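Long-range contacts in legionella ubiquitin-specific protease A domain-containing protein (Legionella pneumophila subsp. pneumophila, PDB 5DGG), which probably acts as a papain-like (clan CA) cysteine protease on ubiquitin-linked substrates, and may take part in metaeffector activity among proteins that this pathogen deploys inside host cells: residues H124-F135 with L162-R173; C137-K145 with Y154-D163. All blocks are in the same frame, centred on the assembly; numbering follows the deposited sequence. Where two conformers were deposited one is given.

Contact 1: residues H124-F135 with L162-R173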
loop_
_atom_site.group_PDB
_atom_site.type_symbol
_atom_site.label_atom_id
_atom_site.label_comp_id
_atom_site.label_asym_id
_atom_site.label_seq_id
_atom_site.Cartn_x
_atom_site.Cartn_y
_atom_site.Cartn_z
ATOM N N HIS A 124 -7.145 -14.521 -0.609
ATOM C CA HIS A 124 -6.432 -15.761 -0.242
ATOM C C HIS A 124 -5.219 -15.494 0.676
ATOM O O HIS A 124 -4.051 -15.652 0.280
ATOM C CB HIS A 124 -6.002 -16.532 -1.513
ATOM C CG HIS A 124 -7.048 -16.589 -2.581
ATOM N ND1 HIS A 124 -8.139 -17.422 -2.527
ATOM C CD2 HIS A 124 -7.162 -15.907 -3.743
ATOM C CE1 HIS A 124 -8.886 -17.251 -3.603
ATOM N NE2 HIS A 124 -8.300 -16.353 -4.369
ATOM N N PRO A 125 -5.483 -15.105 1.925
ATOM C CA PRO A 125 -4.388 -14.788 2.827
ATOM C C PRO A 125 -3.594 -16.033 3.166
ATOM O O PRO A 125 -4.159 -17.134 3.179
ATOM C CB PRO A 125 -5.096 -14.286 4.076
ATOM C CG PRO A 125 -6.433 -14.919 4.030
ATOM C CD PRO A 125 -6.786 -14.979 2.580
ATOM N N GLN A 126 -2.297 -15.875 3.415
ATOM C CA GLN A 126 -1.453 -17.002 3.806
ATOM C C GLN A 126 -1.281 -17.050 5.328
ATOM O O GLN A 126 -1.144 -18.129 5.901
ATOM C CB GLN A 126 -0.107 -16.895 3.090
ATOM C CG GLN A 126 0.957 -17.866 3.575
ATOM C CD GLN A 126 2.235 -17.830 2.732
ATOM O OE1 GLN A 126 2.624 -16.793 2.202
ATOM N NE2 GLN A 126 2.909 -18.983 2.623
ATOM N N GLY A 127 -1.244 -15.876 5.962
ATOM C CA GLY A 127 -1.107 -15.741 7.400
ATOM C C GLY A 127 0.294 -16.031 7.922
ATOM O O GLY A 127 0.435 -16.409 9.067
ATOM N N ASP A 128 1.318 -15.862 7.090
ATOM C CA ASP A 128 2.734 -16.048 7.476
ATOM C C ASP A 128 3.475 -14.697 7.402
ATOM O O ASP A 128 3.231 -13.907 6.481
ATOM C CB ASP A 128 3.419 -17.012 6.514
ATOM C CG ASP A 128 2.894 -18.431 6.623
ATOM O OD1 ASP A 128 2.380 -18.793 7.686
ATOM O OD2 ASP A 128 3.013 -19.181 5.632
ATOM N N ALA A 129 4.403 -14.448 8.311
ATOM C CA ALA A 129 5.052 -13.130 8.357
ATOM C C ALA A 129 5.812 -12.792 7.064
ATOM O O ALA A 129 5.743 -11.646 6.556
ATOM C CB ALA A 129 5.990 -13.056 9.568
ATOM N N TYR A 130 6.526 -13.791 6.521
ATOM C CA TYR A 130 7.469 -13.515 5.443
ATOM C C TYR A 130 6.846 -12.932 4.168
ATOM O O TYR A 130 7.549 -12.295 3.428
ATOM C CB TYR A 130 8.313 -14.742 5.076
ATOM C CG TYR A 130 7.620 -15.762 4.216
ATOM C CD1 TYR A 130 7.856 -15.822 2.836
ATOM C CD2 TYR A 130 6.742 -16.699 4.763
ATOM C CE1 TYR A 130 7.211 -16.750 2.030
ATOM C CE2 TYR A 130 6.091 -17.619 3.958
ATOM C CZ TYR A 130 6.343 -17.645 2.599
ATOM O OH TYR A 130 5.741 -18.587 1.808
ATOM N N SER A 131 5.558 -13.184 3.904
ATOM C CA SER A 131 4.975 -12.819 2.621
ATOM C C SER A 131 4.123 -11.521 2.678
ATOM O O SER A 131 3.496 -11.196 1.703
ATOM C CB SER A 131 4.152 -13.964 2.058
ATOM O OG SER A 131 3.103 -14.335 2.942
ATOM N N CYS A 132 4.167 -10.761 3.777
ATOM C CA CYS A 132 3.302 -9.590 3.909
ATOM C C CYS A 132 3.672 -8.550 2.857
ATOM O O CYS A 132 2.811 -7.919 2.331
ATOM C CB CYS A 132 3.380 -8.991 5.308
ATOM S SG CYS A 132 2.592 -9.965 6.612
ATOM N N GLY A 133 4.963 -8.405 2.572
ATOM C CA GLY A 133 5.467 -7.517 1.526
ATOM C C GLY A 133 4.919 -7.853 0.163
ATOM O O GLY A 133 4.512 -6.965 -0.603
ATOM N N ASP A 134 4.955 -9.154 -0.146
ATOM C CA ASP A 134 4.483 -9.659 -1.410
ATOM C C ASP A 134 3.008 -9.356 -1.612
ATOM O O ASP A 134 2.584 -8.871 -2.678
ATOM C CB ASP A 134 4.707 -11.193 -1.477
ATOM C CG ASP A 134 6.160 -11.592 -1.158
ATOM O OD1 ASP A 134 6.616 -11.488 0.025
ATOM O OD2 ASP A 134 6.840 -12.032 -2.113
ATOM N N PHE A 135 2.216 -9.707 -0.620
ATOM C CA PHE A 135 0.794 -9.364 -0.639
ATOM C C PHE A 135 0.569 -7.869 -0.795
ATOM O O PHE A 135 -0.279 -7.460 -1.589
ATOM C CB PHE A 135 0.068 -9.862 0.632
ATOM C CG PHE A 135 -0.335 -11.334 0.593
ATOM C CD1 PHE A 135 -1.569 -11.702 0.127
ATOM C CD2 PHE A 135 0.515 -12.334 1.059
ATOM C CE1 PHE A 135 -1.944 -13.035 0.073
ATOM C CE2 PHE A 135 0.159 -13.669 1.019
ATOM C CZ PHE A 135 -1.076 -14.020 0.524
ATOM N N LEU A 162 -2.004 -12.891 -7.189
ATOM C CA LEU A 162 -2.679 -12.572 -5.922
ATOM C C LEU A 162 -4.150 -12.932 -5.935
ATOM O O LEU A 162 -4.660 -13.594 -5.016
ATOM C CB LEU A 162 -2.569 -11.076 -5.624
ATOM C CG LEU A 162 -3.431 -10.556 -4.446
ATOM C CD1 LEU A 162 -2.904 -11.057 -3.145
ATOM C CD2 LEU A 162 -3.402 -9.049 -4.410
ATOM N N ASP A 163 -4.851 -12.496 -6.967
ATOM C CA ASP A 163 -6.300 -12.661 -6.994
ATOM C C ASP A 163 -6.774 -14.102 -7.033
ATOM O O ASP A 163 -7.815 -14.449 -6.447
ATOM C CB ASP A 163 -6.869 -11.964 -8.213
ATOM C CG ASP A 163 -8.359 -11.839 -8.144
ATOM O OD1 ASP A 163 -8.854 -11.039 -7.335
ATOM O OD2 ASP A 163 -9.056 -12.569 -8.871
ATOM N N ASN A 164 -6.029 -14.947 -7.748
ATOM C CA ASN A 164 -6.452 -16.331 -7.928
ATOM C C ASN A 164 -5.792 -17.300 -7.015
ATOM O O ASN A 164 -6.430 -18.283 -6.664
ATOM C CB ASN A 164 -6.255 -16.740 -9.389
ATOM C CG ASN A 164 -7.109 -15.891 -10.305
ATOM O OD1 ASN A 164 -8.293 -16.095 -10.382
ATOM N ND2 ASN A 164 -6.523 -14.880 -10.921
ATOM N N LEU A 165 -4.532 -17.039 -6.629
ATOM C CA LEU A 165 -3.734 -18.001 -5.855
ATOM C C LEU A 165 -3.237 -17.575 -4.470
ATOM O O LEU A 165 -2.714 -18.413 -3.732
ATOM C CB LEU A 165 -2.489 -18.358 -6.648
ATOM C CG LEU A 165 -2.776 -19.110 -7.942
ATOM C CD1 LEU A 165 -1.529 -19.096 -8.834
ATOM C CD2 LEU A 165 -3.214 -20.529 -7.597
ATOM N N GLY A 166 -3.296 -16.284 -4.152
ATOM C CA GLY A 166 -2.624 -15.781 -2.945
ATOM C C GLY A 166 -1.160 -16.135 -3.086
ATOM O O GLY A 166 -0.564 -15.908 -4.156
ATOM N N ASN A 167 -0.593 -16.704 -2.036
ATOM C CA ASN A 167 0.782 -17.224 -2.081
ATOM C C ASN A 167 0.851 -18.731 -1.845
ATOM O O ASN A 167 1.828 -19.267 -1.310
ATOM C CB ASN A 167 1.676 -16.486 -1.108
ATOM C CG ASN A 167 3.138 -16.766 -1.352
ATOM O OD1 ASN A 167 3.590 -16.857 -2.511
ATOM N ND2 ASN A 167 3.887 -16.926 -0.269
ATOM N N GLU A 168 -0.191 -19.418 -2.262
ATOM C CA GLU A 168 -0.182 -20.897 -2.282
ATOM C C GLU A 168 1.015 -21.421 -3.041
ATOM O O GLU A 168 1.335 -20.902 -4.116
ATOM C CB GLU A 168 -1.455 -21.395 -2.970
ATOM C CG GLU A 168 -2.510 -21.874 -1.994
ATOM C CD GLU A 168 -2.340 -23.363 -1.686
ATOM O OE1 GLU A 168 -1.169 -23.822 -1.637
ATOM O OE2 GLU A 168 -3.361 -24.082 -1.512
ATOM N N ASP A 169 1.663 -22.448 -2.494
ATOM C CA ASP A 169 2.871 -23.038 -3.075
ATOM C C ASP A 169 3.942 -21.976 -3.295
ATOM O O ASP A 169 4.787 -22.122 -4.180
ATOM C CB ASP A 169 2.570 -23.771 -4.415
ATOM C CG ASP A 169 1.848 -25.106 -4.230
ATOM O OD1 ASP A 169 1.474 -25.427 -3.078
ATOM O OD2 ASP A 169 1.652 -25.822 -5.259
ATOM N N ASN A 170 3.855 -20.874 -2.535
ATOM C CA ASN A 170 4.806 -19.773 -2.605
ATOM C C ASN A 170 4.842 -19.143 -4.004
ATOM O O ASN A 170 5.846 -18.569 -4.381
ATOM C CB ASN A 170 6.195 -20.284 -2.191
ATOM C CG ASN A 170 6.968 -19.289 -1.354
ATOM O OD1 ASN A 170 6.399 -18.522 -0.557
ATOM N ND2 ASN A 170 8.274 -19.274 -1.537
ATOM N N VAL A 171 3.746 -19.228 -4.760
ATOM C CA VAL A 171 3.760 -18.731 -6.148
ATOM C C VAL A 171 3.820 -17.210 -6.237
ATOM O O VAL A 171 4.383 -16.660 -7.208
ATOM C CB VAL A 171 2.573 -19.217 -7.004
ATOM C CG1 VAL A 171 2.608 -20.726 -7.169
ATOM C CG2 VAL A 171 1.242 -18.718 -6.451
ATOM N N LEU A 172 3.260 -16.513 -5.240
ATOM C CA LEU A 172 3.362 -15.050 -5.220
ATOM C C LEU A 172 4.820 -14.621 -4.991
ATOM O O LEU A 172 5.360 -13.755 -5.701
ATOM C CB LEU A 172 2.400 -14.451 -4.204
ATOM C CG LEU A 172 2.211 -12.934 -4.309
ATOM C CD1 LEU A 172 1.519 -12.455 -5.615
ATOM C CD2 LEU A 172 1.439 -12.453 -3.081
ATOM N N ARG A 173 5.487 -15.240 -4.044
ATOM C CA ARG A 173 6.930 -15.021 -3.863
ATOM C C ARG A 173 7.751 -15.351 -5.120
ATOM O O ARG A 173 8.683 -14.611 -5.482
ATOM C CB ARG A 173 7.434 -15.790 -2.651
ATOM C CG ARG A 173 8.945 -15.756 -2.410
ATOM C CD ARG A 173 9.550 -14.346 -2.335
ATOM N NE ARG A 173 9.025 -13.478 -1.267
ATOM C CZ ARG A 173 9.543 -13.353 -0.057
ATOM N NH1 ARG A 173 10.614 -14.072 0.289
ATOM N NH2 ARG A 173 8.990 -12.524 0.843
HETATM O O HOH W 1 -5.720 -12.930 -2.478
HETATM O O HOH W 2 -1.934 -17.552 0.200
#
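One face of the Phe135 ring is covered by Leu172, whose CD2 makes a CH-pi contact 4.2 Å from the ring centroid. The Arg173 guanidinium has Tyr130 CD1 over one face and the Asp134 carboxylate at its edge. Asn170 OD1 lies at the edge of the Tyr130 ring. The His124 ring has Leu162 O and Asp163 O near its plane and Asn164 O over a face.

These groups join the loop leading into helix 132-146 to the turn between helices 156-165 and 171-183. A helix beginning at a cysteine, here Cys132, is consistent with the papain-like clan of this family.

Bends at chi2 (54°) and chi3 of Arg173 fold its chain so that it grips Asp134 side-on: NE gives a 2.8 Å bond to Asp134 OD2, and NH2 one of 2.7 Å to Asp134 OD1. The carboxylate of Asp134 and the guanidinium of Arg173 are only 21° from coplanar, and both oxygens are met on the syn side. Arginine suits this buried place because a third nitrogen, NH1, remains to bind Asp4 O, while Thr176 also bonds Asp134 OD2.

Beside the ion pair runs an amide network. Asn167 ND2 donates almost straight to Gln126 OE1 (2.8 Å, 175°), which Ser131 OG reaches from the opposite face. A primary amide serves well here, since Asn167 OD1 also accepts from Arg173 N near the start of helix 171-183. Asn167 ND2 also donates to Asn170 OD1 at 3.0 Å.

Gly166, just after helix 156-165, has positive phi, a backbone shape glycine adopts easily. Its CA lies 3.5 Å from His124 O in a CA-H...O contact, and a water links His124 O to Asn167 N.

Contact 2: residues C137-K145 with Y154-D163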
loop_
_atom_site.group_PDB
_atom_site.type_symbol
_atom_site.label_atom_id
_atom_site.label_comp_id
_atom_site.label_asym_id
_atom_site.label_seq_id
_atom_site.Cartn_x
_atom_site.Cartn_y
_atom_site.Cartn_z
ATOM N N CYS A 137 2.549 -5.509 -2.023
ATOM C CA CYS A 137 2.995 -5.052 -3.330
ATOM C C CYS A 137 2.007 -5.419 -4.400
ATOM O O CYS A 137 1.573 -4.569 -5.234
ATOM C CB CYS A 137 4.362 -5.626 -3.691
ATOM S SG CYS A 137 5.727 -4.759 -2.924
ATOM N N ALA A 138 1.556 -6.674 -4.354
ATOM C CA ALA A 138 0.624 -7.147 -5.358
ATOM C C ALA A 138 -0.736 -6.477 -5.202
ATOM O O ALA A 138 -1.388 -6.111 -6.186
ATOM C CB ALA A 138 0.475 -8.649 -5.294
ATOM N N TYR A 139 -1.188 -6.330 -3.969
ATOM C CA TYR A 139 -2.461 -5.626 -3.728
ATOM C C TYR A 139 -2.423 -4.153 -4.212
ATOM O O TYR A 139 -3.442 -3.632 -4.746
ATOM C CB TYR A 139 -2.912 -5.790 -2.270
ATOM C CG TYR A 139 -4.348 -5.349 -1.980
ATOM C CD1 TYR A 139 -5.395 -6.192 -2.195
ATOM C CD2 TYR A 139 -4.625 -4.060 -1.486
ATOM C CE1 TYR A 139 -6.704 -5.807 -1.991
ATOM C CE2 TYR A 139 -5.929 -3.658 -1.228
ATOM C CZ TYR A 139 -6.975 -4.543 -1.492
ATOM O OH TYR A 139 -8.276 -4.223 -1.256
ATOM N N SER A 140 -1.255 -3.515 -4.033
ATOM C CA SER A 140 -1.050 -2.177 -4.483
ATOM C C SER A 140 -1.155 -2.066 -6.031
ATOM O O SER A 140 -1.674 -1.089 -6.596
ATOM C CB SER A 140 0.298 -1.651 -3.969
ATOM O OG SER A 140 0.298 -1.556 -2.543
ATOM N N HIS A 141 -0.596 -3.034 -6.729
ATOM C CA HIS A 141 -0.799 -3.144 -8.167
ATOM C C HIS A 141 -2.296 -3.328 -8.507
ATOM O O HIS A 141 -2.814 -2.685 -9.401
ATOM C CB HIS A 141 0.054 -4.280 -8.715
ATOM C CG HIS A 141 1.499 -3.925 -8.855
ATOM N ND1 HIS A 141 1.989 -3.243 -9.947
ATOM C CD2 HIS A 141 2.543 -4.083 -8.020
ATOM C CE1 HIS A 141 3.281 -3.029 -9.791
ATOM N NE2 HIS A 141 3.642 -3.530 -8.631
ATOM N N LYS A 142 -2.994 -4.192 -7.782
ATOM C CA LYS A 142 -4.406 -4.361 -7.992
ATOM C C LYS A 142 -5.145 -3.033 -7.831
ATOM O O LYS A 142 -6.030 -2.700 -8.654
ATOM C CB LYS A 142 -4.961 -5.368 -7.007
ATOM C CG LYS A 142 -6.477 -5.510 -7.099
ATOM C CD LYS A 142 -7.043 -6.424 -6.028
ATOM C CE LYS A 142 -8.439 -6.868 -6.477
ATOM N NZ LYS A 142 -9.111 -7.677 -5.440
ATOM N N LYS A 143 -4.791 -2.267 -6.787
ATOM C CA LYS A 143 -5.426 -0.959 -6.612
ATOM C C LYS A 143 -5.097 0.029 -7.733
ATOM O O LYS A 143 -5.939 0.838 -8.140
ATOM C CB LYS A 143 -5.105 -0.331 -5.240
ATOM C CG LYS A 143 -5.567 -1.106 -4.050
ATOM C CD LYS A 143 -7.020 -1.450 -3.951
ATOM C CE LYS A 143 -7.950 -0.276 -3.947
ATOM N NZ LYS A 143 -9.309 -0.749 -3.476
ATOM N N MET A 144 -3.868 -0.037 -8.219
ATOM C CA MET A 144 -3.417 0.778 -9.305
ATOM C C MET A 144 -4.344 0.613 -10.505
ATOM O O MET A 144 -4.854 1.602 -11.070
ATOM C CB MET A 144 -1.985 0.387 -9.662
ATOM C CG MET A 144 -1.248 1.405 -10.443
ATOM S SD MET A 144 -0.782 2.861 -9.457
ATOM C CE MET A 144 -0.124 3.737 -10.867
ATOM N N LYS A 145 -4.618 -0.639 -10.844
ATOM C CA LYS A 145 -5.594 -0.968 -11.910
ATOM C C LYS A 145 -7.002 -0.476 -11.562
ATOM O O LYS A 145 -7.650 0.218 -12.380
ATOM C CB LYS A 145 -5.593 -2.494 -12.132
ATOM C CG LYS A 145 -6.513 -2.994 -13.257
ATOM C CD LYS A 145 -6.500 -4.521 -13.299
ATOM C CE LYS A 145 -7.172 -5.062 -14.542
ATOM N NZ LYS A 145 -6.907 -6.525 -14.662
ATOM N N TYR A 154 0.912 -0.890 -14.097
ATOM C CA TYR A 154 0.741 -1.921 -13.084
ATOM C C TYR A 154 1.128 -3.266 -13.693
ATOM O O TYR A 154 1.233 -3.379 -14.929
ATOM C CB TYR A 154 -0.698 -1.974 -12.596
ATOM C CG TYR A 154 -1.762 -2.209 -13.655
ATOM C CD1 TYR A 154 -2.049 -3.500 -14.113
ATOM C CD2 TYR A 154 -2.491 -1.156 -14.189
ATOM C CE1 TYR A 154 -3.014 -3.717 -15.067
ATOM C CE2 TYR A 154 -3.480 -1.364 -15.145
ATOM C CZ TYR A 154 -3.736 -2.648 -15.587
ATOM O OH TYR A 154 -4.703 -2.924 -16.531
ATOM N N ASN A 155 1.270 -4.275 -12.832
ATOM C CA ASN A 155 1.928 -5.518 -13.162
ATOM C C ASN A 155 0.870 -6.597 -13.114
ATOM O O ASN A 155 0.555 -7.108 -12.048
ATOM C CB ASN A 155 3.038 -5.822 -12.162
ATOM C CG ASN A 155 3.851 -7.046 -12.542
ATOM O OD1 ASN A 155 3.312 -8.088 -12.918
ATOM N ND2 ASN A 155 5.154 -6.922 -12.436
ATOM N N PRO A 156 0.320 -6.967 -14.279
ATOM C CA PRO A 156 -0.818 -7.889 -14.282
ATOM C C PRO A 156 -0.470 -9.251 -13.714
ATOM O O PRO A 156 -1.329 -9.922 -13.146
ATOM C CB PRO A 156 -1.180 -8.012 -15.771
ATOM C CG PRO A 156 -0.490 -6.900 -16.459
ATOM C CD PRO A 156 0.697 -6.520 -15.629
ATOM N N ILE A 157 0.790 -9.650 -13.820
ATOM C CA ILE A 157 1.184 -10.954 -13.302
ATOM C C ILE A 157 1.003 -11.010 -11.797
ATOM O O ILE A 157 0.471 -11.984 -11.254
ATOM C CB ILE A 157 2.624 -11.307 -13.653
ATOM C CG1 ILE A 157 2.812 -11.292 -15.186
ATOM C CG2 ILE A 157 2.938 -12.690 -13.122
ATOM C CD1 ILE A 157 4.268 -11.351 -15.633
ATOM N N LEU A 158 1.451 -9.958 -11.114
ATOM C CA LEU A 158 1.236 -9.891 -9.668
ATOM C C LEU A 158 -0.233 -9.809 -9.288
ATOM O O LEU A 158 -0.646 -10.436 -8.317
ATOM C CB LEU A 158 1.998 -8.715 -9.048
ATOM C CG LEU A 158 3.489 -8.658 -9.266
ATOM C CD1 LEU A 158 4.026 -7.421 -8.583
ATOM C CD2 LEU A 158 4.212 -9.880 -8.747
ATOM N N ILE A 159 -1.023 -9.027 -10.020
ATOM C CA ILE A 159 -2.433 -8.928 -9.721
ATOM C C ILE A 159 -3.152 -10.262 -9.875
ATOM O O ILE A 159 -3.956 -10.628 -9.034
ATOM C CB ILE A 159 -3.121 -7.916 -10.642
ATOM C CG1 ILE A 159 -2.633 -6.511 -10.322
ATOM C CG2 ILE A 159 -4.629 -8.010 -10.510
ATOM C CD1 ILE A 159 -2.991 -5.484 -11.379
ATOM N N ASP A 160 -2.892 -10.943 -10.993
ATOM C CA ASP A 160 -3.594 -12.205 -11.290
ATOM C C ASP A 160 -3.106 -13.322 -10.392
ATOM O O ASP A 160 -3.883 -14.187 -10.022
ATOM C CB ASP A 160 -3.463 -12.633 -12.769
ATOM C CG ASP A 160 -3.987 -11.565 -13.764
ATOM O OD1 ASP A 160 -4.723 -10.626 -13.360
ATOM O OD2 ASP A 160 -3.607 -11.657 -14.947
ATOM N N THR A 161 -1.835 -13.317 -10.015
ATOM C CA THR A 161 -1.387 -14.317 -9.041
ATOM C C THR A 161 -2.099 -14.111 -7.702
ATOM O O THR A 161 -2.720 -15.055 -7.119
ATOM C CB THR A 161 0.126 -14.317 -8.889
ATOM O OG1 THR A 161 0.713 -14.604 -10.167
ATOM C CG2 THR A 161 0.563 -15.366 -7.867
ATOM N N LEU A 162 -2.004 -12.891 -7.189
ATOM C CA LEU A 162 -2.679 -12.572 -5.922
ATOM C C LEU A 162 -4.150 -12.932 -5.935
ATOM O O LEU A 162 -4.660 -13.594 -5.016
ATOM C CB LEU A 162 -2.569 -11.076 -5.624
ATOM C CG LEU A 162 -3.431 -10.556 -4.446
ATOM C CD1 LEU A 162 -2.904 -11.057 -3.145
ATOM C CD2 LEU A 162 -3.402 -9.049 -4.410
ATOM N N ASP A 163 -4.851 -12.496 -6.967
ATOM C CA ASP A 163 -6.300 -12.661 -6.994
ATOM C C ASP A 163 -6.774 -14.102 -7.033
ATOM O O ASP A 163 -7.815 -14.449 -6.447
ATOM C CB ASP A 163 -6.869 -11.964 -8.213
ATOM C CG ASP A 163 -8.359 -11.839 -8.144
ATOM O OD1 ASP A 163 -8.854 -11.039 -7.335
ATOM O OD2 ASP A 163 -9.056 -12.569 -8.871
HETATM O O HOH W 3 -4.664 -7.708 -14.168
#
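Set between its backbone N and carbonyl carbon (chi1 57°), CG of Tyr154 directs the ring against Lys145, whose own chain is extended throughout, with CG opposite the backbone N (chi1 -177°). The aliphatic part of the lysine thus runs over one ring face, CB standing 3.8 Å from the Tyr154 ring centroid and almost on its normal. Lysine suits this rim because its methylenes pack while the ammonium reaches solvent: a water links Lys145 NZ to Asp160 OD1.

His141 lies deeper. Asn155 CB sits over one face of its imidazole, off centre, and Leu158 CD1 approaches His141 CD2 obliquely at 3.7 Å. The far nitrogen, NE2, bonds Leu14 O, which helps fix the ring's rotation. Asn155 is also the N-cap of helix 156-165, its OD1 accepting from Leu158 N at 3.2 Å, while its ND2 turns to Glu179.

Ile159 is a knob in the hole formed by Ala138, His141, Lys142 and Lys145, and its CD1 comes within 3.4 Å of His141 O. A beta-branched side chain fills such a hollow with little freedom to move. The small Ala138 lets Leu158 and Leu162 close in, with Ala138 CB 3.9 Å from Leu162 CB; Leu162 CD2 touches Tyr139 CB. At the outer margin Lys142 NZ and Asp163 OD1 form a long ion pair, weaker than the bridge from Asp163 to Lys123.

The segment axes approach to 8.1 Å at -109°, a steep crossing of two helices over a small residue, in which helix 132-146 packs between the mixed sheet and helix 156-165 of this central alpha/beta domain of a longer protein.

Overall arrangement
Both contacts tie helix 132-146 to helix 156-165, and they share Leu162 and Asp163. Their centres are about 12 Å apart. Both are largely buried, contact 1 farther out in the domain and contact 2 nearer its centre. In contact 1 polar groups dominate around a small apolar patch at Phe135: side-chain ion pair and amides join irregular segments, while waters and Asn167 OD1 satisfy backbone groups. Contact 2 joins two regular helices and is mainly apolar, with its exposed lysine at the margin. The two meet where Leu172 CD1 touches Ala138 CB and Thr161 CG2. Helix 171-183, which begins in contact 1, continues past contact 2, where Thr175 and Glu179 meet helix 156-165 and its N-cap.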